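Local coordinates for protein chitooligosaccharidolytic beta-N-acetylglucosaminidase (Ostrinia furnacalis, PDB 3NSN) that hydrolyses terminal N-acetylglucosamine units one at a time from the non-reducing ends of beta-linked chitooligosaccharides, preferring shorter substrates, at residues V3-S8 with K16-P21; L193-R198 with A500-Q505; I423-T428 with Y442-S447. All coordinates share one frame; numbering follows the deposited sequence.

Three contacts show how one chain serves two ends, catalysis and assembly. Contact 1 comes first along the chain, in the two-stranded hairpin 5-10/13-18 near the N-terminus, its centre about 46 Å from that of contact 2 and about 50 Å from that of contact 3. Contacts 2 and 3 belong to the parallel eight-stranded barrel of the family 20 catalytic domain. Contact 2 closes the barrel by pairing strand 189-195 with strand 494-501; contact 3, nested in the loop so formed, pairs strands 421-425 and 444-446. Their centres lie about 18 Å apart and both touch the bound trimethylammonio sugar, whereas contacts 1 and 2 both reach the second subunit.

Contact 1 (V3-S8 with K16-P21); sequences VVWRWS and KLKNDP
The side chain of Lys16 leaves the strand with CG anti to the backbone N (chi1 -162°) and bends at its third torsion (chi3 75°), which carries its end over the indole of Trp5. Trp5 turns CG beside its own backbone N (chi1 -58°), and the two tilt across one another in this antiparallel beta hairpin of strands 5-10 and 13-18. Lys16 NZ stands 3.5 Å from the centroid of the Trp5 five-membered ring, a cation-pi contact over the face, and CE adds a CH-pi contact. Val4 CG1 lies over the opposite face of that indole. Nearer its backbone the lysine runs alongside Trp7, over one face of the indole, with Lys16 CB 3.5 Å from Trp7 NE1, so the aliphatic chain lies in the angle between the two indoles, touching both. The strands are held in register by the hydrogen-bonded pair Arg6 and Leu17: Arg6 N donates to Leu17 O at 2.9 Å and Leu17 N to Arg6 O at 2.8 Å.

Lys16 NZ and Lys18 NZ form salt bridges with Glu284 and Asp288 of the second subunit, whose Phe244 O bonds Trp5 NE1; Trp7 NE1 instead donates to Gln565 O. On the face bearing Arg6 and Leu17, the single N-H of Arg6 NE is shared between a weak bond to Lys18 O and a water 3.2 Å away, which donates to Asp20 O.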
loop_
_atom_site.group_PDB
_atom_site.type_symbol
_atom_site.label_atom_id
_atom_site.label_comp_id
_atom_site.label_asym_id
_atom_site.label_seq_id
_atom_site.Cartn_x
_atom_site.Cartn_y
_atom_site.Cartn_z
ATOM N N VAL A 3 27.102 -5.569 13.207
ATOM C CA VAL A 3 27.363 -4.598 12.197
ATOM C C VAL A 3 28.833 -4.381 11.990
ATOM O O VAL A 3 29.617 -4.315 12.896
ATOM C CB VAL A 3 26.515 -3.320 12.313
ATOM C CG1 VAL A 3 25.754 -3.348 13.514
ATOM C CG2 VAL A 3 27.292 -2.094 12.156
ATOM N N VAL A 4 29.151 -4.345 10.730
ATOM C CA VAL A 4 30.458 -4.247 10.178
ATOM C C VAL A 4 30.919 -2.869 9.782
ATOM O O VAL A 4 32.056 -2.695 9.499
ATOM C CB VAL A 4 30.401 -5.137 8.916
ATOM C CG1 VAL A 4 31.252 -4.667 7.892
ATOM C CG2 VAL A 4 30.720 -6.528 9.264
ATOM N N TRP A 5 30.017 -1.908 9.742
ATOM C CA TRP A 5 30.271 -0.596 9.223
ATOM C C TRP A 5 30.148 0.488 10.299
ATOM O O TRP A 5 29.601 0.278 11.321
ATOM C CB TRP A 5 29.342 -0.252 8.034
ATOM C CG TRP A 5 29.384 -1.180 6.853
ATOM C CD1 TRP A 5 28.536 -2.175 6.580
ATOM C CD2 TRP A 5 30.327 -1.176 5.802
ATOM N NE1 TRP A 5 28.882 -2.805 5.456
ATOM C CE2 TRP A 5 29.984 -2.209 4.941
ATOM C CE3 TRP A 5 31.436 -0.404 5.504
ATOM C CZ2 TRP A 5 30.698 -2.484 3.804
ATOM C CZ3 TRP A 5 32.147 -0.684 4.378
ATOM C CH2 TRP A 5 31.775 -1.715 3.542
ATOM N N ARG A 6 30.669 1.650 9.997
ATOM C CA ARG A 6 30.570 2.815 10.834
ATOM C C ARG A 6 30.339 4.003 9.946
ATOM O O ARG A 6 30.518 3.905 8.781
ATOM C CB ARG A 6 31.813 2.997 11.701
ATOM C CG ARG A 6 33.001 3.519 10.977
ATOM C CD ARG A 6 34.205 3.681 11.857
ATOM N NE ARG A 6 35.389 4.004 11.109
ATOM C CZ ARG A 6 35.721 5.209 10.725
ATOM N NH1 ARG A 6 34.961 6.213 11.037
ATOM N NH2 ARG A 6 36.827 5.418 10.047
ATOM N N TRP A 7 29.949 5.125 10.516
ATOM C CA TRP A 7 29.625 6.286 9.748
ATOM C C TRP A 7 30.304 7.550 10.227
ATOM O O TRP A 7 30.540 7.706 11.364
ATOM C CB TRP A 7 28.104 6.476 9.679
ATOM C CG TRP A 7 27.404 5.545 8.782
ATOM C CD1 TRP A 7 26.988 5.793 7.551
ATOM C CD2 TRP A 7 27.029 4.224 9.071
ATOM N NE1 TRP A 7 26.402 4.724 7.028
ATOM C CE2 TRP A 7 26.394 3.730 7.951
ATOM C CE3 TRP A 7 27.175 3.403 10.175
ATOM C CZ2 TRP A 7 25.901 2.449 7.882
ATOM C CZ3 TRP A 7 26.692 2.133 10.105
ATOM C CH2 TRP A 7 26.048 1.667 8.962
ATOM N N SER A 8 30.632 8.439 9.316
ATOM C CA SER A 8 31.322 9.648 9.657
ATOM C C SER A 8 30.803 10.825 8.888
ATOM O O SER A 8 30.636 10.771 7.690
ATOM C CB SER A 8 32.813 9.426 9.415
ATOM O OG SER A 8 33.565 10.596 9.456
ATOM N N LYS A 16 29.502 5.942 4.938
ATOM C CA LYS A 16 29.737 4.633 5.447
ATOM C C LYS A 16 31.182 4.270 5.226
ATOM O O LYS A 16 31.668 4.345 4.154
ATOM C CB LYS A 16 28.799 3.606 4.788
ATOM C CG LYS A 16 28.670 2.333 5.542
ATOM C CD LYS A 16 27.716 1.370 4.944
ATOM C CE LYS A 16 28.241 0.691 3.726
ATOM N NZ LYS A 16 27.546 -0.513 3.359
ATOM N N LEU A 17 31.828 3.865 6.297
ATOM C CA LEU A 17 33.226 3.506 6.307
ATOM C C LEU A 17 33.437 2.219 7.031
ATOM O O LEU A 17 32.717 1.876 7.908
ATOM C CB LEU A 17 34.063 4.629 6.908
ATOM C CG LEU A 17 34.111 5.928 6.130
ATOM C CD1 LEU A 17 34.622 7.073 6.927
ATOM C CD2 LEU A 17 34.949 5.722 4.955
ATOM N N LYS A 18 34.421 1.468 6.620
ATOM C CA LYS A 18 34.642 0.214 7.263
ATOM C C LYS A 18 35.045 0.452 8.707
ATOM O O LYS A 18 35.760 1.356 8.974
ATOM C CB LYS A 18 35.683 -0.576 6.512
ATOM C CG LYS A 18 35.989 -1.871 7.107
ATOM C CD LYS A 18 35.291 -2.965 6.382
ATOM C CE LYS A 18 35.712 -3.015 4.914
ATOM N NZ LYS A 18 35.207 -4.228 4.227
ATOM N N ASN A 19 34.522 -0.342 9.628
ATOM C CA ASN A 19 34.880 -0.220 11.020
ATOM C C ASN A 19 36.105 -1.050 11.335
ATOM O O ASN A 19 36.016 -2.116 11.879
ATOM C CB ASN A 19 33.745 -0.611 11.935
ATOM C CG ASN A 19 34.016 -0.261 13.372
ATOM O OD1 ASN A 19 33.361 -0.714 14.241
ATOM N ND2 ASN A 19 34.987 0.535 13.596
ATOM N N ASP A 20 37.241 -0.538 10.928
ATOM C CA ASP A 20 38.518 -1.216 11.050
ATOM C C ASP A 20 39.015 -1.222 12.477
ATOM O O ASP A 20 38.998 -0.235 13.120
ATOM C CB ASP A 20 39.526 -0.578 10.096
ATOM C CG ASP A 20 39.320 -0.985 8.642
ATOM O OD1 ASP A 20 39.515 -0.139 7.769
ATOM O OD2 ASP A 20 38.977 -2.153 8.353
ATOM N N PRO A 21 39.495 -2.351 12.947
ATOM C CA PRO A 21 39.972 -2.496 14.324
ATOM C C PRO A 21 41.172 -1.655 14.760
ATOM O O PRO A 21 41.272 -1.318 15.901
ATOM C CB PRO A 21 40.246 -3.984 14.434
ATOM C CG PRO A 21 40.460 -4.414 13.126
ATOM C CD PRO A 21 39.646 -3.605 12.219
HETATM O O HOH W 1 38.024 2.233 11.410
#

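Contact 2 (L193-R198 with A500-Q505); sequences LLDTAR and ALWSEQ. With TMX (2-deoxy-2-(trimethylammonio)-beta-D-glucopyranose), chain B.
Strands 193-195 and 500-501 run parallel, Leu193 paired with Ala500 and Leu194 with Leu501; Leu501 N donates to Leu193 O at 3.0 Å, and Leu501 O accepts from Asp195 N. Beyond the strands, Ser503 OG reaches Asp195 O at 2.6 Å, in the carbonyl plane on a lone pair. Four donors grip the Asp195 carboxylate: Arg198 NH1 and Ser503 N approach OD1 from opposite faces of its plane, while Ala197 N closes an Asx turn on OD2 and Arg198 N extends it to an Asx motif. The salt bridge from NH1 to OD1 helps position Arg198, whose NH2 donates to O3 of the bound trimethylammonio glucose (TMX) at 2.7 Å, nearly straight. Glu504 OE2 lies over the guanidinium face, a bridge of charges alone, and accepts from TMX O4 at 2.6 Å. One face of the Trp502 indole lies against TMX C5 and O4, with Leu193 CD2 over the opposite face. Replacing Trp502 with an alanine is likely to open a gap between TMX and Leu193. The pairing of strands 189-195 and 494-501 closes the TIM barrel, the side chains just beyond lining the sugar site; strand 220-224 flanks Leu193 and Leu194, and helix 511-515 packs on Leu501.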
loop_
_atom_site.group_PDB
_atom_site.type_symbol
_atom_site.label_atom_id
_atom_site.label_comp_id
_atom_site.label_asym_id
_atom_site.label_seq_id
_atom_site.Cartn_x
_atom_site.Cartn_y
_atom_site.Cartn_z
ATOM N N LEU A 193 -8.083 14.240 6.082
ATOM C CA LEU A 193 -9.442 13.883 5.812
ATOM C C LEU A 193 -9.546 12.385 5.484
ATOM O O LEU A 193 -8.898 11.884 4.637
ATOM C CB LEU A 193 -10.002 14.709 4.682
ATOM C CG LEU A 193 -11.443 14.451 4.302
ATOM C CD1 LEU A 193 -11.997 15.508 3.517
ATOM C CD2 LEU A 193 -11.573 13.204 3.517
ATOM N N LEU A 194 -10.389 11.680 6.191
ATOM C CA LEU A 194 -10.600 10.288 5.925
ATOM C C LEU A 194 -12.016 9.979 5.490
ATOM O O LEU A 194 -12.938 10.226 6.183
ATOM C CB LEU A 194 -10.288 9.496 7.161
ATOM C CG LEU A 194 -10.299 8.016 6.951
ATOM C CD1 LEU A 194 -9.228 7.697 5.974
ATOM C CD2 LEU A 194 -10.073 7.337 8.233
ATOM N N ASP A 195 -12.143 9.416 4.317
ATOM C CA ASP A 195 -13.425 9.111 3.779
ATOM C C ASP A 195 -13.807 7.682 4.140
ATOM O O ASP A 195 -13.243 6.715 3.694
ATOM C CB ASP A 195 -13.438 9.430 2.300
ATOM C CG ASP A 195 -14.566 8.794 1.548
ATOM O OD1 ASP A 195 -14.537 8.836 0.362
ATOM O OD2 ASP A 195 -15.486 8.261 2.100
ATOM N N THR A 196 -14.764 7.569 5.017
ATOM C CA THR A 196 -15.154 6.252 5.461
ATOM C C THR A 196 -16.467 5.762 4.907
ATOM O O THR A 196 -17.049 4.894 5.481
ATOM C CB THR A 196 -15.078 6.075 7.012
ATOM O OG1 THR A 196 -16.061 6.850 7.662
ATOM C CG2 THR A 196 -13.774 6.471 7.537
ATOM N N ALA A 197 -16.929 6.367 3.830
ATOM C CA ALA A 197 -18.209 6.060 3.223
ATOM C C ALA A 197 -18.094 5.355 1.883
ATOM O O ALA A 197 -18.856 4.515 1.549
ATOM C CB ALA A 197 -19.041 7.316 3.120
ATOM N N ARG A 198 -17.086 5.743 1.133
ATOM C CA ARG A 198 -16.725 5.109 -0.102
ATOM C C ARG A 198 -16.182 3.703 0.077
ATOM O O ARG A 198 -16.256 2.942 -0.788
ATOM C CB ARG A 198 -15.865 6.016 -0.980
ATOM C CG ARG A 198 -16.671 6.926 -1.883
ATOM C CD ARG A 198 -17.470 8.012 -1.164
ATOM N NE ARG A 198 -17.906 9.050 -2.067
ATOM C CZ ARG A 198 -17.245 10.173 -2.318
ATOM N NH1 ARG A 198 -16.138 10.467 -1.682
ATOM N NH2 ARG A 198 -17.728 11.015 -3.186
ATOM N N ALA A 500 -6.072 14.961 1.904
ATOM C CA ALA A 500 -7.297 14.248 1.655
ATOM C C ALA A 500 -7.145 12.836 1.139
ATOM O O ALA A 500 -6.553 12.615 0.156
ATOM C CB ALA A 500 -8.151 15.014 0.751
ATOM N N LEU A 501 -7.725 11.900 1.838
ATOM C CA LEU A 501 -7.836 10.551 1.358
ATOM C C LEU A 501 -9.285 10.175 1.143
ATOM O O LEU A 501 -9.982 9.715 2.024
ATOM C CB LEU A 501 -7.161 9.607 2.322
ATOM C CG LEU A 501 -7.180 8.131 2.059
ATOM C CD1 LEU A 501 -6.698 7.852 0.743
ATOM C CD2 LEU A 501 -6.366 7.445 3.083
ATOM N N TRP A 502 -9.729 10.398 -0.064
ATOM C CA TRP A 502 -10.996 9.930 -0.533
ATOM C C TRP A 502 -10.792 8.418 -0.791
ATOM O O TRP A 502 -9.733 7.988 -1.113
ATOM C CB TRP A 502 -11.391 10.681 -1.762
ATOM C CG TRP A 502 -11.505 12.106 -1.536
ATOM C CD1 TRP A 502 -10.669 13.013 -1.924
ATOM C CD2 TRP A 502 -12.552 12.781 -0.872
ATOM N NE1 TRP A 502 -11.044 14.216 -1.523
ATOM C CE2 TRP A 502 -12.230 14.114 -0.884
ATOM C CE3 TRP A 502 -13.728 12.385 -0.258
ATOM C CZ2 TRP A 502 -13.051 15.082 -0.333
ATOM C CZ3 TRP A 502 -14.518 13.324 0.315
ATOM C CH2 TRP A 502 -14.196 14.658 0.265
ATOM N N SER A 503 -11.839 7.662 -0.615
ATOM C CA SER A 503 -11.742 6.247 -0.530
ATOM C C SER A 503 -12.366 5.358 -1.593
ATOM O O SER A 503 -12.620 4.222 -1.361
ATOM C CB SER A 503 -12.142 5.833 0.860
ATOM O OG SER A 503 -11.408 6.489 1.805
ATOM N N GLU A 504 -12.579 5.913 -2.752
ATOM C CA GLU A 504 -13.124 5.178 -3.841
ATOM C C GLU A 504 -12.195 4.015 -4.094
ATOM O O GLU A 504 -12.619 2.999 -4.459
ATOM C CB GLU A 504 -13.274 6.038 -5.076
ATOM C CG GLU A 504 -14.399 7.042 -5.013
ATOM C CD GLU A 504 -14.005 8.406 -4.475
ATOM O OE1 GLU A 504 -13.026 8.539 -3.817
ATOM O OE2 GLU A 504 -14.735 9.323 -4.686
ATOM N N GLN A 505 -10.919 4.216 -3.860
ATOM C CA GLN A 505 -9.896 3.252 -4.028
ATOM C C GLN A 505 -9.021 3.069 -2.815
ATOM O O GLN A 505 -7.861 2.888 -2.957
ATOM C CB GLN A 505 -9.067 3.620 -5.215
ATOM C CG GLN A 505 -9.839 3.581 -6.472
ATOM C CD GLN A 505 -9.071 4.040 -7.622
ATOM O OE1 GLN A 505 -8.962 5.175 -7.814
ATOM N NE2 GLN A 505 -8.526 3.160 -8.377
HETATM C C1 TMX B . -14.214 14.966 -5.949
HETATM C C2 TMX B . -15.133 15.135 -4.685
HETATM N N2 TMX B . -14.900 16.403 -3.911
HETATM C C3 TMX B . -15.146 13.838 -3.805
HETATM O O3 TMX B . -16.502 13.400 -3.593
HETATM C C4 TMX B . -14.339 12.695 -4.426
HETATM O O4 TMX B . -14.298 11.606 -3.495
HETATM C C5 TMX B . -12.919 13.183 -4.744
HETATM O O5 TMX B . -12.924 14.331 -5.652
HETATM C C6 TMX B . -12.082 12.071 -5.370
HETATM O O6 TMX B . -10.725 12.518 -5.477
HETATM C C7 TMX B . -15.283 17.581 -4.699
HETATM C C8 TMX B . -13.505 16.612 -3.489
HETATM C C9 TMX B . -15.729 16.445 -2.692
#

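Contact 3 (I423-T428 with Y442-S447); sequences IQVWTT and YRLIMS. With TMX (2-deoxy-2-(trimethylammonio)-beta-D-glucopyranose), chain B; NAG (2-acetamido-2-deoxy-beta-D-glucopyranose), chain C.
Val425 and Met446 lie side by side and point the same way, the thioether doubling back through bends at chi2 and chi3 until CE comes 3.7 Å from Val425 CG1. The other methyl of the valine, CG2, meets the isobutyl group of Leu444 at an oblique angle, 3.9 Å from CD2. That same CD2 rests 3.7 Å from Ile423 CB, so Leu444 bridges two residues of the facing strand. At the far end Ile423 slants across Tyr442: Ile423 CG1 comes 4.0 Å from Tyr442 CD2, and the OH of that tyrosine bonds to Asp413.

Gln424 projects from the other face of the sheet, where its amide is steered to Ser447 by an extended chain with CG anti to the backbone N (chi1 -177°). NE2 donates to Ser447 OG at 3.0 Å, with the oxygen close to the amide plane. Gln424 OE1 accepts from His341, NE2 also reaches Glu498, and Ser447 OG bonds to Glu498 O, so the buried amide is held against rotation.

These contacts join the two strands of a beta-alpha-beta unit of the TIM barrel, in which helix 432-439 carries the chain from strand 421-425 to strand 444-446 and packs on Val425 and Leu444. The segments 423-425 and 444-446 run in the same direction, their axes 23° apart, stitched by backbone bonds such as Val425 N to Ile445 O (2.9 Å).

Where strand 421-425 ends, Trp426 turns into the active site. With CG between backbone N and carbonyl carbon (chi1 65°), the indole presents one face to the trimethylammonio group of the bound TMX, Trp426 CZ2 lying 3.5 Å from the N-methyl TMX C7. NAG O6 approaches the edge of the same ring, while NE1 donates to Thr403 O.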
loop_
_atom_site.group_PDB
_atom_site.type_symbol
_atom_site.label_atom_id
_atom_site.label_comp_id
_atom_site.label_asym_id
_atom_site.label_seq_id
_atom_site.Cartn_x
_atom_site.Cartn_y
_atom_site.Cartn_z
ATOM N N ILE A 423 -13.815 28.128 4.700
ATOM C CA ILE A 423 -13.845 27.511 3.414
ATOM C C ILE A 423 -12.654 26.585 3.145
ATOM O O ILE A 423 -11.510 26.964 3.296
ATOM C CB ILE A 423 -13.894 28.559 2.305
ATOM C CG1 ILE A 423 -14.855 29.692 2.637
ATOM C CG2 ILE A 423 -14.223 27.956 1.004
ATOM C CD1 ILE A 423 -16.254 29.352 2.552
ATOM N N GLN A 424 -12.971 25.376 2.725
ATOM C CA GLN A 424 -11.985 24.380 2.441
ATOM C C GLN A 424 -11.728 24.370 0.977
ATOM O O GLN A 424 -12.586 24.154 0.215
ATOM C CB GLN A 424 -12.399 23.018 2.964
ATOM C CG GLN A 424 -11.376 21.918 2.753
ATOM C CD GLN A 424 -11.471 20.720 3.691
ATOM O OE1 GLN A 424 -12.470 20.424 4.293
ATOM N NE2 GLN A 424 -10.381 20.032 3.787
ATOM N N VAL A 425 -10.494 24.639 0.616
ATOM C CA VAL A 425 -10.088 24.766 -0.748
ATOM C C VAL A 425 -9.519 23.467 -1.322
ATOM O O VAL A 425 -8.551 22.990 -0.857
ATOM C CB VAL A 425 -8.986 25.830 -0.851
ATOM C CG1 VAL A 425 -8.535 25.938 -2.202
ATOM C CG2 VAL A 425 -9.466 27.118 -0.387
ATOM N N TRP A 426 -10.154 22.934 -2.340
ATOM C CA TRP A 426 -9.675 21.769 -3.085
ATOM C C TRP A 426 -9.311 22.109 -4.531
ATOM O O TRP A 426 -9.081 21.260 -5.332
ATOM C CB TRP A 426 -10.661 20.598 -3.025
ATOM C CG TRP A 426 -11.956 20.855 -3.684
ATOM C CD1 TRP A 426 -12.936 21.599 -3.218
ATOM C CD2 TRP A 426 -12.403 20.359 -4.932
ATOM N NE1 TRP A 426 -13.955 21.651 -4.076
ATOM C CE2 TRP A 426 -13.662 20.886 -5.151
ATOM C CE3 TRP A 426 -11.859 19.526 -5.888
ATOM C CZ2 TRP A 426 -14.382 20.619 -6.268
ATOM C CZ3 TRP A 426 -12.574 19.266 -6.994
ATOM C CH2 TRP A 426 -13.818 19.805 -7.183
ATOM N N THR A 427 -9.282 23.378 -4.850
ATOM C CA THR A 427 -8.865 23.836 -6.178
ATOM C C THR A 427 -7.364 23.786 -6.249
ATOM O O THR A 427 -6.749 23.473 -5.310
ATOM C CB THR A 427 -9.229 25.299 -6.460
ATOM O OG1 THR A 427 -8.626 26.148 -5.499
ATOM C CG2 THR A 427 -10.678 25.538 -6.444
ATOM N N THR A 428 -6.793 24.133 -7.378
ATOM C CA THR A 428 -5.356 24.217 -7.506
ATOM C C THR A 428 -4.959 25.379 -6.679
ATOM O O THR A 428 -5.755 26.193 -6.372
ATOM C CB THR A 428 -4.869 24.408 -8.936
ATOM O OG1 THR A 428 -5.299 25.657 -9.419
ATOM C CG2 THR A 428 -5.406 23.360 -9.829
ATOM N N TYR A 442 -12.386 35.795 4.145
ATOM C CA TYR A 442 -12.643 34.397 4.442
ATOM C C TYR A 442 -11.441 33.606 4.969
ATOM O O TYR A 442 -10.359 33.746 4.502
ATOM C CB TYR A 442 -13.315 33.720 3.256
ATOM C CG TYR A 442 -14.774 34.079 3.128
ATOM C CD1 TYR A 442 -15.177 35.062 2.293
ATOM C CD2 TYR A 442 -15.732 33.448 3.864
ATOM C CE1 TYR A 442 -16.452 35.394 2.174
ATOM C CE2 TYR A 442 -17.035 33.790 3.740
ATOM C CZ TYR A 442 -17.380 34.755 2.889
ATOM O OH TYR A 442 -18.648 35.134 2.759
ATOM N N ARG A 443 -11.661 32.805 5.988
ATOM C CA ARG A 443 -10.622 31.930 6.476
ATOM C C ARG A 443 -10.579 30.649 5.652
ATOM O O ARG A 443 -11.568 30.184 5.205
ATOM C CB ARG A 443 -10.786 31.655 7.929
ATOM C CG ARG A 443 -10.905 32.861 8.745
ATOM C CD ARG A 443 -12.193 32.917 9.333
ATOM N NE ARG A 443 -12.175 32.465 10.688
ATOM C CZ ARG A 443 -13.229 32.018 11.338
ATOM N NH1 ARG A 443 -14.388 31.970 10.764
ATOM N NH2 ARG A 443 -13.100 31.637 12.572
ATOM N N LEU A 444 -9.423 30.086 5.450
ATOM C CA LEU A 444 -9.333 28.930 4.613
ATOM C C LEU A 444 -8.600 27.724 5.199
ATOM O O LEU A 444 -7.758 27.859 6.043
ATOM C CB LEU A 444 -8.662 29.303 3.329
ATOM C CG LEU A 444 -9.180 30.420 2.476
ATOM C CD1 LEU A 444 -8.243 30.503 1.392
ATOM C CD2 LEU A 444 -10.491 30.081 1.950
ATOM N N ILE A 445 -8.951 26.547 4.717
ATOM C CA ILE A 445 -8.194 25.353 4.941
ATOM C C ILE A 445 -7.752 24.858 3.577
ATOM O O ILE A 445 -8.564 24.623 2.740
ATOM C CB ILE A 445 -8.996 24.255 5.636
ATOM C CG1 ILE A 445 -9.435 24.688 7.010
ATOM C CG2 ILE A 445 -8.217 23.010 5.655
ATOM C CD1 ILE A 445 -10.479 23.875 7.596
ATOM N N MET A 446 -6.451 24.716 3.378
ATOM C CA MET A 446 -5.925 24.286 2.108
ATOM C C MET A 446 -5.860 22.791 1.902
ATOM O O MET A 446 -5.172 22.099 2.584
ATOM C CB MET A 446 -4.530 24.831 1.884
ATOM C CG MET A 446 -4.423 26.302 1.766
ATOM S SD MET A 446 -5.329 27.018 0.450
ATOM C CE MET A 446 -5.073 25.855 -0.815
ATOM N N SER A 447 -6.585 22.341 0.910
ATOM C CA SER A 447 -6.563 20.970 0.448
ATOM C C SER A 447 -6.415 20.907 -1.054
ATOM O O SER A 447 -7.079 20.171 -1.692
ATOM C CB SER A 447 -7.803 20.219 0.910
ATOM O OG SER A 447 -7.758 20.033 2.265
HETATM C C1 TMX B . -14.214 14.966 -5.949
HETATM C C2 TMX B . -15.133 15.135 -4.685
HETATM N N2 TMX B . -14.900 16.403 -3.911
HETATM C C3 TMX B . -15.146 13.838 -3.805
HETATM O O3 TMX B . -16.502 13.400 -3.593
HETATM C C4 TMX B . -14.339 12.695 -4.426
HETATM O O4 TMX B . -14.298 11.606 -3.495
HETATM C C5 TMX B . -12.919 13.183 -4.744
HETATM O O5 TMX B . -12.924 14.331 -5.652
HETATM C C6 TMX B . -12.082 12.071 -5.370
HETATM O O6 TMX B . -10.725 12.518 -5.477
HETATM C C7 TMX B . -15.283 17.581 -4.699
HETATM C C8 TMX B . -13.505 16.612 -3.489
HETATM C C9 TMX B . -15.729 16.445 -2.692
HETATM C C1 NAG C . -14.649 13.362 -11.035
HETATM C C2 NAG C . -14.527 12.167 -10.075
HETATM C C3 NAG C . -14.929 12.562 -8.641
HETATM C C4 NAG C . -14.281 13.885 -8.175
HETATM C C5 NAG C . -14.436 14.954 -9.270
HETATM C C6 NAG C . -13.623 16.198 -8.932
HETATM C C7 NAG C . -14.976 9.969 -11.167
HETATM C C8 NAG C . -13.474 9.849 -11.364
HETATM N N2 NAG C . -15.410 11.088 -10.552
HETATM O O3 NAG C . -14.587 11.509 -7.713
HETATM O O4 NAG C . -14.973 14.279 -6.985
HETATM O O5 NAG C . -13.912 14.473 -10.518
HETATM O O6 NAG C . -14.015 17.249 -9.803
HETATM O O7 NAG C . -15.724 9.073 -11.570
#